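Local coordinates for HRDC domain-containing protein (Bifidobacterium adolescentis ATCC 15703, PDB 3CYM) that is of unknown function in detail but probably acts as a 3'-5' exonuclease related to ribonuclease D, removing nucleotides from nucleic acid ends, at residues V60-D65 / A82-F87; A94-H99 / L111-Q116; E385-P390 / S422-S427; R394-T399 / R405-F410. All coordinates share one frame; numbering follows the deposited sequence. Where two conformers were deposited one is given.

Contact 1: V60-D65 / A82-F87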
# COMPACT_ATOMS: atom_id res chain seq x y z
N VAL A 60 10.65 11.03 4.99
CA VAL A 60 11.46 9.94 4.49
C VAL A 60 12.55 9.68 5.55
O VAL A 60 13.19 10.62 6.03
CB VAL A 60 11.98 10.31 3.08
CG1 VAL A 60 13.36 9.86 2.88
CG2 VAL A 60 11.06 9.75 1.99
N GLN A 61 12.70 8.42 5.97
CA GLN A 61 13.54 8.08 7.11
C GLN A 61 14.63 7.11 6.71
O GLN A 61 14.35 6.09 6.08
CB GLN A 61 12.73 7.46 8.26
CG GLN A 61 11.54 8.25 8.74
CD GLN A 61 10.22 7.59 8.40
OE1 GLN A 61 9.57 7.98 7.44
NE2 GLN A 61 9.84 6.58 9.17
N PHE A 62 15.87 7.43 7.09
CA PHE A 62 17.02 6.58 6.80
C PHE A 62 17.91 6.36 8.00
O PHE A 62 17.96 7.18 8.90
CB PHE A 62 17.84 7.16 5.65
CG PHE A 62 17.10 7.20 4.35
CD1 PHE A 62 16.67 6.02 3.75
CD2 PHE A 62 16.79 8.41 3.76
CE1 PHE A 62 15.96 6.05 2.55
CE2 PHE A 62 16.09 8.44 2.56
CZ PHE A 62 15.66 7.26 1.96
N LYS A 63 18.60 5.22 8.00
CA LYS A 63 19.66 4.97 8.95
C LYS A 63 20.76 4.17 8.29
O LYS A 63 20.49 3.19 7.57
CB LYS A 63 19.15 4.23 10.20
CG LYS A 63 20.18 4.20 11.32
CD LYS A 63 19.80 3.31 12.48
CE LYS A 63 20.79 3.53 13.61
NZ LYS A 63 20.52 2.67 14.79
N ARG A 64 22.00 4.60 8.51
CA ARG A 64 23.16 3.80 8.16
C ARG A 64 24.17 3.90 9.29
O ARG A 64 24.32 4.97 9.89
CB ARG A 64 23.78 4.30 6.85
CG ARG A 64 24.33 3.19 6.00
CD ARG A 64 24.78 3.67 4.65
NE ARG A 64 25.39 2.56 3.93
CZ ARG A 64 26.16 2.67 2.86
NH1 ARG A 64 26.44 3.86 2.33
NH2 ARG A 64 26.65 1.57 2.30
N ASP A 65 24.84 2.79 9.58
CA ASP A 65 25.81 2.69 10.68
C ASP A 65 26.91 3.75 10.54
O ASP A 65 27.73 3.69 9.63
CB ASP A 65 26.40 1.28 10.74
CG ASP A 65 27.26 1.04 11.98
OD1 ASP A 65 28.19 0.21 11.90
OD2 ASP A 65 27.02 1.68 13.03
N ALA A 82 17.25 20.43 -3.44
CA ALA A 82 18.06 19.25 -3.20
C ALA A 82 17.96 18.31 -4.40
O ALA A 82 16.91 18.18 -5.02
CB ALA A 82 17.63 18.54 -1.92
N ASP A 83 19.09 17.69 -4.73
CA ASP A 83 19.18 16.74 -5.81
C ASP A 83 19.19 15.35 -5.16
O ASP A 83 20.11 15.02 -4.41
CB ASP A 83 20.48 17.01 -6.58
CG ASP A 83 20.60 16.23 -7.88
OD1 ASP A 83 21.65 16.40 -8.55
OD2 ASP A 83 19.68 15.47 -8.25
N TRP A 84 18.17 14.55 -5.44
CA TRP A 84 18.08 13.20 -4.88
C TRP A 84 19.08 12.23 -5.50
O TRP A 84 19.26 11.11 -5.00
CB TRP A 84 16.64 12.65 -4.94
CG TRP A 84 15.78 13.11 -3.78
CD1 TRP A 84 14.77 14.04 -3.83
CD2 TRP A 84 15.87 12.69 -2.41
NE1 TRP A 84 14.23 14.22 -2.57
CE2 TRP A 84 14.88 13.40 -1.68
CE3 TRP A 84 16.68 11.78 -1.72
CZ2 TRP A 84 14.68 13.23 -0.30
CZ3 TRP A 84 16.49 11.61 -0.35
CH2 TRP A 84 15.50 12.33 0.34
N ASN A 85 19.73 12.67 -6.58
CA ASN A 85 20.78 11.89 -7.23
C ASN A 85 22.07 11.89 -6.41
O ASN A 85 22.89 10.98 -6.54
CB ASN A 85 21.03 12.39 -8.66
CG ASN A 85 20.00 11.89 -9.68
OD1 ASN A 85 20.36 11.44 -10.77
ND2 ASN A 85 18.71 11.97 -9.33
N ASP A 86 22.23 12.90 -5.56
CA ASP A 86 23.34 12.96 -4.61
C ASP A 86 23.21 11.81 -3.62
O ASP A 86 24.19 11.18 -3.24
CB ASP A 86 23.35 14.27 -3.83
CG ASP A 86 23.53 15.49 -4.71
OD1 ASP A 86 23.98 15.34 -5.87
OD2 ASP A 86 23.22 16.60 -4.24
N PHE A 87 21.96 11.56 -3.21
CA PHE A 87 21.61 10.47 -2.32
C PHE A 87 21.98 9.09 -2.89
O PHE A 87 22.58 8.28 -2.20
CB PHE A 87 20.11 10.52 -1.99
CG PHE A 87 19.70 9.56 -0.93
CD1 PHE A 87 19.71 9.95 0.39
CD2 PHE A 87 19.31 8.26 -1.25
CE1 PHE A 87 19.34 9.06 1.37
CE2 PHE A 87 18.95 7.37 -0.27
CZ PHE A 87 18.97 7.76 1.04
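The ring of Phe-62 lies beneath the tip of Phe-87, whose CZ sits 3.3 Å above the plane of the Phe-62 ring and over its centre. This joins strand 57-65 to helix 84-91, which packs on the mixed sheet of a ribonuclease H-like exonuclease fold. The ring planes are inclined by 38° and the centroids are 4.5 Å apart, an oblique meeting that is neither a parallel stack nor a T-shape. The two side chains arrive from opposite directions: Phe-87 has CG anti to its own backbone N (chi1 -172°), which carries the ring down from the helix toward the strand. Phenylalanine suits both positions because a flat, wholly apolar ring can fill a sheet-helix interface where no polar group crosses over.

Trp-84, one helical turn earlier, extends the apolar layer. Its CH2 approaches CG1 of Val-60 at 4.1 Å, the two side chains sliding past each other in opposite directions, while its CZ3 comes within 4.3 Å of CE2 of Phe-62. Trp-84 also meets Phe-27 of helix 24-35 edge-to-face.

Strand alternation turns the intervening Gln-61 to the other side of the sheet: Val-60 and Phe-62 face the apolar layer, while NE2 of Gln-61 bonds Glu-46, a ligand of the bound sodium. At the start of the helix Asp-83 is the N-cap, and its OD2 accepts the N-H of Asn-85 at 3.3 Å, met from above the carboxylate plane.

Contact 2: A94-H99 / L111-Q116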
# COMPACT_ATOMS: atom_id res chain seq x y z
N ALA A 94 24.08 -0.33 -2.12
CA ALA A 94 23.78 -0.83 -0.78
C ALA A 94 22.37 -1.41 -0.69
O ALA A 94 21.47 -1.03 -1.44
CB ALA A 94 23.96 0.28 0.26
N VAL A 95 22.20 -2.34 0.23
CA VAL A 95 20.94 -3.03 0.44
C VAL A 95 19.98 -2.10 1.20
O VAL A 95 20.32 -1.58 2.26
CB VAL A 95 21.15 -4.36 1.22
CG1 VAL A 95 19.81 -5.03 1.56
CG2 VAL A 95 22.03 -5.31 0.43
N TRP A 96 18.81 -1.87 0.64
CA TRP A 96 17.78 -1.14 1.34
C TRP A 96 16.96 -2.13 2.17
O TRP A 96 16.52 -3.16 1.65
CB TRP A 96 16.90 -0.40 0.35
CG TRP A 96 17.57 0.74 -0.37
CD1 TRP A 96 18.78 0.73 -0.99
CD2 TRP A 96 17.03 2.06 -0.57
NE1 TRP A 96 19.04 1.96 -1.55
CE2 TRP A 96 17.99 2.79 -1.31
CE3 TRP A 96 15.84 2.69 -0.20
CZ2 TRP A 96 17.79 4.13 -1.68
CZ3 TRP A 96 15.64 4.02 -0.57
CH2 TRP A 96 16.61 4.72 -1.30
N ILE A 97 16.79 -1.84 3.45
CA ILE A 97 15.91 -2.62 4.31
C ILE A 97 14.59 -1.87 4.47
O ILE A 97 14.55 -0.73 4.95
CB ILE A 97 16.50 -2.91 5.70
CG1 ILE A 97 17.94 -3.41 5.59
CG2 ILE A 97 15.67 -3.96 6.42
CD1 ILE A 97 18.72 -3.08 6.82
N LEU A 98 13.52 -2.53 4.04
CA LEU A 98 12.17 -1.99 4.10
C LEU A 98 11.26 -3.05 4.69
O LEU A 98 11.49 -4.24 4.47
CB LEU A 98 11.69 -1.60 2.70
CG LEU A 98 12.04 -0.23 2.09
CD1 LEU A 98 13.46 -0.17 1.57
CD2 LEU A 98 11.09 0.10 0.95
N HIS A 99 10.27 -2.63 5.46
CA HIS A 99 9.24 -3.54 5.96
C HIS A 99 8.02 -3.32 5.09
O HIS A 99 7.43 -2.23 5.13
CB HIS A 99 8.92 -3.24 7.43
CG HIS A 99 8.07 -4.29 8.09
ND1 HIS A 99 8.61 -5.43 8.64
CD2 HIS A 99 6.73 -4.38 8.26
CE1 HIS A 99 7.63 -6.18 9.13
NE2 HIS A 99 6.49 -5.56 8.91
N LEU A 111 10.53 10.13 -6.12
CA LEU A 111 11.49 11.17 -5.74
C LEU A 111 12.79 11.08 -6.54
O LEU A 111 13.59 12.02 -6.55
CB LEU A 111 11.75 11.15 -4.22
CG LEU A 111 10.59 11.70 -3.37
CD1 LEU A 111 10.59 11.13 -1.96
CD2 LEU A 111 10.59 13.22 -3.32
N GLY A 112 12.99 9.96 -7.24
CA GLY A 112 14.16 9.76 -8.08
C GLY A 112 15.23 8.90 -7.43
O GLY A 112 16.36 8.83 -7.92
N MET A 113 14.88 8.25 -6.32
CA MET A 113 15.78 7.31 -5.67
C MET A 113 15.86 6.01 -6.46
O MET A 113 14.90 5.63 -7.15
CB MET A 113 15.36 7.06 -4.22
CG MET A 113 15.75 8.16 -3.25
SD MET A 113 14.97 7.99 -1.63
CE MET A 113 13.49 8.93 -1.87
N GLU A 114 17.00 5.33 -6.38
CA GLU A 114 17.21 4.10 -7.13
C GLU A 114 17.82 2.99 -6.27
O GLU A 114 19.02 2.72 -6.39
CB GLU A 114 18.08 4.37 -8.36
CG GLU A 114 17.76 3.50 -9.57
CD GLU A 114 18.58 2.22 -9.64
OE1 GLU A 114 17.98 1.12 -9.76
OE2 GLU A 114 19.83 2.30 -9.58
N PRO A 115 17.00 2.34 -5.40
CA PRO A 115 17.46 1.18 -4.64
C PRO A 115 17.92 0.03 -5.56
O PRO A 115 17.20 -0.36 -6.48
CB PRO A 115 16.22 0.76 -3.85
CG PRO A 115 15.37 1.99 -3.79
CD PRO A 115 15.60 2.67 -5.09
N GLN A 116 19.12 -0.48 -5.31
CA GLN A 116 19.69 -1.48 -6.21
C GLN A 116 19.60 -2.89 -5.66
O GLN A 116 19.73 -3.87 -6.41
CB GLN A 116 21.14 -1.14 -6.55
CG GLN A 116 21.26 0.04 -7.51
CD GLN A 116 22.65 0.17 -8.07
OE1 GLN A 116 23.35 1.15 -7.80
NE2 GLN A 116 23.07 -0.82 -8.85
O HOH W 1 21.04 0.63 -3.34
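Within the beta-alpha-beta crossover that runs from strand 95-98 through helix 101-111 to strand 117-120, Trp-96 of the first strand is covered by Pro-115 of the loop leading into the second. The proline CG stands 3.5 Å from the centroid of the six-membered ring of Trp-96 and only 6° off its normal, a CH-pi contact. Its CB continues over the indole, 3.6 Å from Trp-96 CD2. A compact, rigid pyrrolidine can lie on an aromatic face with little entropy to lose.

Met-113 takes the rim instead. Its SD lies in the plane of the indole, 3.7 Å from Trp-96 CH2, an edge-on Met-aromatic contact. CG lies anti to the carbonyl carbon (chi1 -79°) and SD continues extended (chi2 169°), which sets the sulfur at the rim. In the ribonuclease H-like fold strands 95-98 and 117-120 are parallel neighbours, and Trp-96 points to the sheet face where helix 101-111 supplies Phe-108, edge-to-face with the indole. Gly-112 ends that helix in a Schellman motif with positive phi; glycine suits the place because a side chain at these backbone angles would press on the carbonyl O of Leu-111.

The polar edge of the indole is served by one water. Ala-94 O receives its proton at 2.6 Å, while the water oxygen accepts from Gln-116 N at 3.0 Å and more weakly from Trp-96 NE1, also at 3.0 Å.

Contact 3: E385-P390 / S422-S427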
# COMPACT_ATOMS: atom_id res chain seq x y z
N GLU A 385 -0.56 -18.98 1.43
CA GLU A 385 -0.66 -17.85 0.51
C GLU A 385 0.70 -17.34 0.06
O GLU A 385 0.80 -16.73 -0.99
CB GLU A 385 -1.52 -16.71 1.09
CG GLU A 385 -0.86 -15.80 2.13
CD GLU A 385 -1.81 -14.70 2.63
OE1 GLU A 385 -2.95 -14.61 2.13
OE2 GLU A 385 -1.41 -13.92 3.52
N ILE A 386 1.74 -17.64 0.84
CA ILE A 386 3.13 -17.25 0.53
C ILE A 386 3.81 -18.27 -0.41
O ILE A 386 4.57 -17.89 -1.31
CB ILE A 386 3.95 -17.01 1.85
CG1 ILE A 386 3.44 -15.74 2.55
CG2 ILE A 386 5.46 -16.90 1.62
CD1 ILE A 386 3.72 -14.41 1.80
N VAL A 387 3.51 -19.56 -0.21
CA VAL A 387 3.97 -20.67 -1.08
C VAL A 387 3.71 -20.37 -2.57
O VAL A 387 4.60 -20.53 -3.40
CB VAL A 387 3.31 -22.02 -0.67
CG1 VAL A 387 3.66 -23.12 -1.65
CG2 VAL A 387 3.75 -22.44 0.71
N ILE A 388 2.49 -19.93 -2.86
CA ILE A 388 2.11 -19.39 -4.17
C ILE A 388 0.83 -18.57 -3.98
O ILE A 388 0.03 -18.89 -3.10
CB ILE A 388 1.92 -20.51 -5.25
CG1 ILE A 388 1.71 -19.90 -6.65
CG2 ILE A 388 0.84 -21.51 -4.84
CD1 ILE A 388 2.12 -20.79 -7.77
N LYS A 389 0.68 -17.51 -4.78
CA LYS A 389 -0.51 -16.65 -4.73
C LYS A 389 -1.77 -17.43 -5.08
O LYS A 389 -1.87 -17.98 -6.18
CB LYS A 389 -0.37 -15.44 -5.65
CG LYS A 389 -1.47 -14.41 -5.45
CD LYS A 389 -1.26 -13.18 -6.31
CE LYS A 389 -2.47 -12.27 -6.28
NZ LYS A 389 -2.37 -11.25 -7.38
N PRO A 390 -2.74 -17.48 -4.14
CA PRO A 390 -3.99 -18.21 -4.28
C PRO A 390 -4.71 -17.99 -5.60
O PRO A 390 -5.26 -18.95 -6.14
CB PRO A 390 -4.81 -17.68 -3.11
CG PRO A 390 -3.78 -17.45 -2.06
CD PRO A 390 -2.66 -16.81 -2.83
N SER A 422 9.12 -24.48 -8.97
CA SER A 422 9.90 -25.67 -8.65
C SER A 422 9.39 -26.47 -7.45
O SER A 422 9.47 -27.69 -7.44
CB SER A 422 11.35 -25.28 -8.41
OG SER A 422 11.92 -24.74 -9.59
N LEU A 423 8.86 -25.77 -6.45
CA LEU A 423 8.30 -26.41 -5.26
C LEU A 423 6.92 -27.00 -5.51
O LEU A 423 6.56 -28.03 -4.94
CB LEU A 423 8.24 -25.40 -4.11
CG LEU A 423 7.91 -25.89 -2.70
CD1 LEU A 423 8.94 -26.90 -2.18
CD2 LEU A 423 7.78 -24.70 -1.76
N VAL A 424 6.14 -26.38 -6.38
CA VAL A 424 4.71 -26.62 -6.40
C VAL A 424 4.21 -27.37 -7.64
O VAL A 424 3.37 -28.26 -7.52
CB VAL A 424 3.94 -25.27 -6.11
CG1 VAL A 424 2.76 -25.01 -7.04
CG2 VAL A 424 3.57 -25.16 -4.64
N ALA A 425 4.74 -27.03 -8.81
CA ALA A 425 4.10 -27.35 -10.09
C ALA A 425 3.84 -28.82 -10.38
O ALA A 425 2.78 -29.17 -10.90
CB ALA A 425 4.87 -26.72 -11.23
N GLU A 426 4.77 -29.69 -10.01
CA GLU A 426 4.63 -31.12 -10.27
C GLU A 426 3.53 -31.74 -9.42
O GLU A 426 2.71 -32.52 -9.92
CB GLU A 426 5.95 -31.88 -10.06
CG GLU A 426 5.94 -33.28 -10.65
CD GLU A 426 7.20 -34.08 -10.37
OE1 GLU A 426 7.21 -35.30 -10.63
OE2 GLU A 426 8.18 -33.50 -9.89
N SER A 427 3.52 -31.38 -8.14
CA SER A 427 2.49 -31.88 -7.22
C SER A 427 1.12 -31.36 -7.62
O SER A 427 0.13 -32.06 -7.46
CB SER A 427 2.82 -31.52 -5.77
OG SER A 427 3.81 -32.39 -5.25
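Val-387 turns CG1 anti to its backbone N (chi1 174°), and this branch meets CG2 of Val-424 at 3.6 Å, the shortest approach between the two segments. Ile-388 is extended through both torsions, with chi1 at -172° and chi2 at 154°, so that its terminal CD1 reaches toward the same valine and comes 4.3 Å from Val-424 CG1. The two methyl groups of Val-424 are therefore shared out: CG2 goes to Val-387 and CG1 to Ile-388. Leu-423, one residue earlier on helix 418-433, adds a looser touch, with CD2 4.4 Å from Val-387 CG1.

No hydrogen bond crosses here; the contact is held by dispersion and the exclusion of water. A beta-branched valine at 424 suits the place because its two methyls can face different partners, and isoleucine suits 388 because its long arm spans the wider gap. Val-387 closes the short helix 384-387, and Ile-388 leaves helical geometry directly after it with an extended backbone. Its side chain thereby points at helix 418-433, which is kinked just beyond Val-424, where the amides of Glu-426 and Ser-427 lack bonds to the turn before.

Ile-376 of helix 360-380 touches both Leu-423 and Val-424, while Leu-411 of helix 407-414 touches Ile-388 and Val-424. Ile-386 instead packs on Arg-126 and Leu-127 of helix 121-127, linking this region to the exonuclease part of the chain. Short helices and turns packed through aliphatic side chains against longer helices in this way form the core of an all-helical bundle, consistent with the HRDC-like C-terminal domain of this exonuclease family.

Contact 4: R394-T399 / R405-F410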
# COMPACT_ATOMS: atom_id res chain seq x y z
N ARG A 394 -6.36 -20.54 -8.80
CA ARG A 394 -7.72 -20.32 -9.28
C ARG A 394 -7.76 -20.10 -10.80
O ARG A 394 -8.55 -20.73 -11.50
CB ARG A 394 -8.36 -19.13 -8.55
CG ARG A 394 -8.55 -19.34 -7.05
CD ARG A 394 -9.54 -18.35 -6.46
NE ARG A 394 -8.93 -17.05 -6.19
CZ ARG A 394 -8.40 -16.69 -5.02
NH1 ARG A 394 -8.38 -17.54 -4.00
NH2 ARG A 394 -7.86 -15.49 -4.88
N ASN A 395 -6.90 -19.21 -11.29
CA ASN A 395 -6.75 -18.98 -12.73
C ASN A 395 -6.43 -20.27 -13.51
O ASN A 395 -7.02 -20.54 -14.55
CB ASN A 395 -5.72 -17.88 -13.01
CG ASN A 395 -6.20 -16.48 -12.59
OD1 ASN A 395 -7.37 -16.30 -12.21
ND2 ASN A 395 -5.31 -15.50 -12.66
N LEU A 396 -5.52 -21.08 -12.95
CA LEU A 396 -5.11 -22.37 -13.52
C LEU A 396 -6.25 -23.38 -13.67
O LEU A 396 -6.33 -24.10 -14.66
CB LEU A 396 -3.97 -22.97 -12.68
CG LEU A 396 -3.42 -24.38 -12.94
CD1 LEU A 396 -2.49 -24.45 -14.15
CD2 LEU A 396 -2.69 -24.85 -11.69
N CYS A 397 -7.12 -23.43 -12.67
CA CYS A 397 -8.23 -24.37 -12.64
C CYS A 397 -9.49 -23.81 -13.30
O CYS A 397 -10.50 -24.51 -13.42
CB CYS A 397 -8.49 -24.84 -11.21
SG CYS A 397 -7.08 -25.72 -10.51
N TRP A 398 -9.42 -22.55 -13.74
CA TRP A 398 -10.54 -21.89 -14.41
C TRP A 398 -10.63 -22.30 -15.88
O TRP A 398 -10.42 -21.50 -16.79
CB TRP A 398 -10.42 -20.37 -14.27
CG TRP A 398 -11.67 -19.62 -14.63
CD1 TRP A 398 -11.80 -18.67 -15.60
CD2 TRP A 398 -12.97 -19.77 -14.04
NE1 TRP A 398 -13.09 -18.21 -15.65
CE2 TRP A 398 -13.83 -18.87 -14.70
CE3 TRP A 398 -13.49 -20.57 -13.01
CZ2 TRP A 398 -15.19 -18.74 -14.37
CZ3 TRP A 398 -14.84 -20.44 -12.68
CH2 TRP A 398 -15.66 -19.53 -13.36
N THR A 399 -10.96 -23.57 -16.08
CA THR A 399 -10.94 -24.21 -17.38
C THR A 399 -11.71 -25.54 -17.32
O THR A 399 -11.78 -26.19 -16.27
CB THR A 399 -9.48 -24.45 -17.89
OG1 THR A 399 -9.49 -25.22 -19.10
CG2 THR A 399 -8.64 -25.19 -16.85
N ARG A 405 -3.23 -28.23 -19.26
CA ARG A 405 -2.39 -27.15 -18.76
C ARG A 405 -0.94 -27.59 -18.69
O ARG A 405 -0.63 -28.70 -18.25
CB ARG A 405 -2.82 -26.71 -17.35
CG ARG A 405 -4.18 -26.06 -17.24
CD ARG A 405 -4.22 -24.72 -17.92
NE ARG A 405 -5.04 -23.78 -17.15
CZ ARG A 405 -5.68 -22.73 -17.66
NH1 ARG A 405 -5.61 -22.47 -18.96
NH2 ARG A 405 -6.37 -21.95 -16.86
N ASP A 406 -0.04 -26.72 -19.15
CA ASP A 406 1.36 -26.86 -18.79
C ASP A 406 1.45 -26.09 -17.48
O ASP A 406 1.57 -24.87 -17.49
CB ASP A 406 2.28 -26.26 -19.86
CG ASP A 406 3.77 -26.51 -19.59
OD1 ASP A 406 4.54 -26.48 -20.58
OD2 ASP A 406 4.20 -26.72 -18.43
N VAL A 407 1.39 -26.82 -16.37
CA VAL A 407 1.28 -26.24 -15.03
C VAL A 407 2.46 -25.33 -14.71
O VAL A 407 2.27 -24.16 -14.37
CB VAL A 407 1.11 -27.32 -13.93
CG1 VAL A 407 1.12 -26.72 -12.53
CG2 VAL A 407 -0.18 -28.10 -14.14
N ALA A 408 3.68 -25.86 -14.87
CA ALA A 408 4.90 -25.10 -14.62
C ALA A 408 4.99 -23.81 -15.45
O ALA A 408 5.36 -22.77 -14.91
CB ALA A 408 6.13 -25.98 -14.84
N ARG A 409 4.62 -23.88 -16.73
CA ARG A 409 4.65 -22.72 -17.62
C ARG A 409 3.53 -21.71 -17.32
O ARG A 409 3.79 -20.51 -17.23
CB ARG A 409 4.64 -23.14 -19.10
CG ARG A 409 4.60 -21.97 -20.11
CD ARG A 409 4.63 -22.45 -21.57
NE ARG A 409 3.63 -23.49 -21.85
CZ ARG A 409 3.32 -23.93 -23.07
NH1 ARG A 409 3.91 -23.43 -24.15
NH2 ARG A 409 2.40 -24.88 -23.21
N PHE A 410 2.30 -22.21 -17.15
CA PHE A 410 1.14 -21.36 -16.82
C PHE A 410 1.38 -20.56 -15.56
O PHE A 410 1.07 -19.37 -15.52
CB PHE A 410 -0.14 -22.19 -16.66
CG PHE A 410 -1.40 -21.36 -16.49
CD1 PHE A 410 -2.14 -20.98 -17.61
CD2 PHE A 410 -1.83 -20.95 -15.23
CE1 PHE A 410 -3.29 -20.21 -17.46
CE2 PHE A 410 -2.98 -20.18 -15.08
CZ PHE A 410 -3.71 -19.81 -16.20
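Arg-405 brings its guanidinium to two carbonyls near the C-terminal end of helix 390-397. NE gives the principal bond, to Leu-396 O at 2.8 Å (146° at the hydrogen), lying in the carbonyl plane on a lone pair. NH2 adds weak bonds to the same Leu-396 O at 3.1 Å and to Asn-395 O at 2.8 Å, the latter strongly bent at 118°. Arginine fits because it offers several donors along one edge, and its charge would probably be favoured by the negative end of the helix dipole.

Both faces of the guanidinium are covered: CE1 of Phe-410 sits 3.4 Å above its centre, and Thr-399 CG2 lies 3.7 Å from the plane on the opposite side, nearer the rim. Bends at chi2 and chi3 fold the arginine chain into this position. Nearer the backbone, Leu-396 CD1 lies alongside the arginine chain, 3.9 Å from Arg-405 CG and 3.7 Å from Phe-410 CD2. The amide of Asn-395 turns elsewhere, to Gln-414 and the backbone of Ala-348.

Leu-396 and Val-407 both rest on Val-428 of helix 418-433, while Cys-397 faces helix 360-380, so the facing ends of helices 390-397 and 407-414 pack against these longer helices.

In the fold
Contacts 1 and 2 touch each other and share one sheet: Phe-62 CZ lies 3.7 Å from Met-113 SD, and Phe-87 CE2 lies 3.7 Å from Trp-96 CH2. Together they make a buried, largely aromatic core of the exonuclease fold, joined by the sulfur of Met-113, with a bridging water as the polar element of contact 2. Contacts 3 and 4 belong to the C-terminal helical domain, with centres about 12 Å apart, and meet where Ala-425 packs on Val-407 and Ala-408. Contact 3 is buried and purely aliphatic, whereas contact 4, partly exposed and farther from the chain centre, adds arginine-to-carbonyl bonds. Contacts 1 and 4 are farthest apart, their centres about 44 Å from each other.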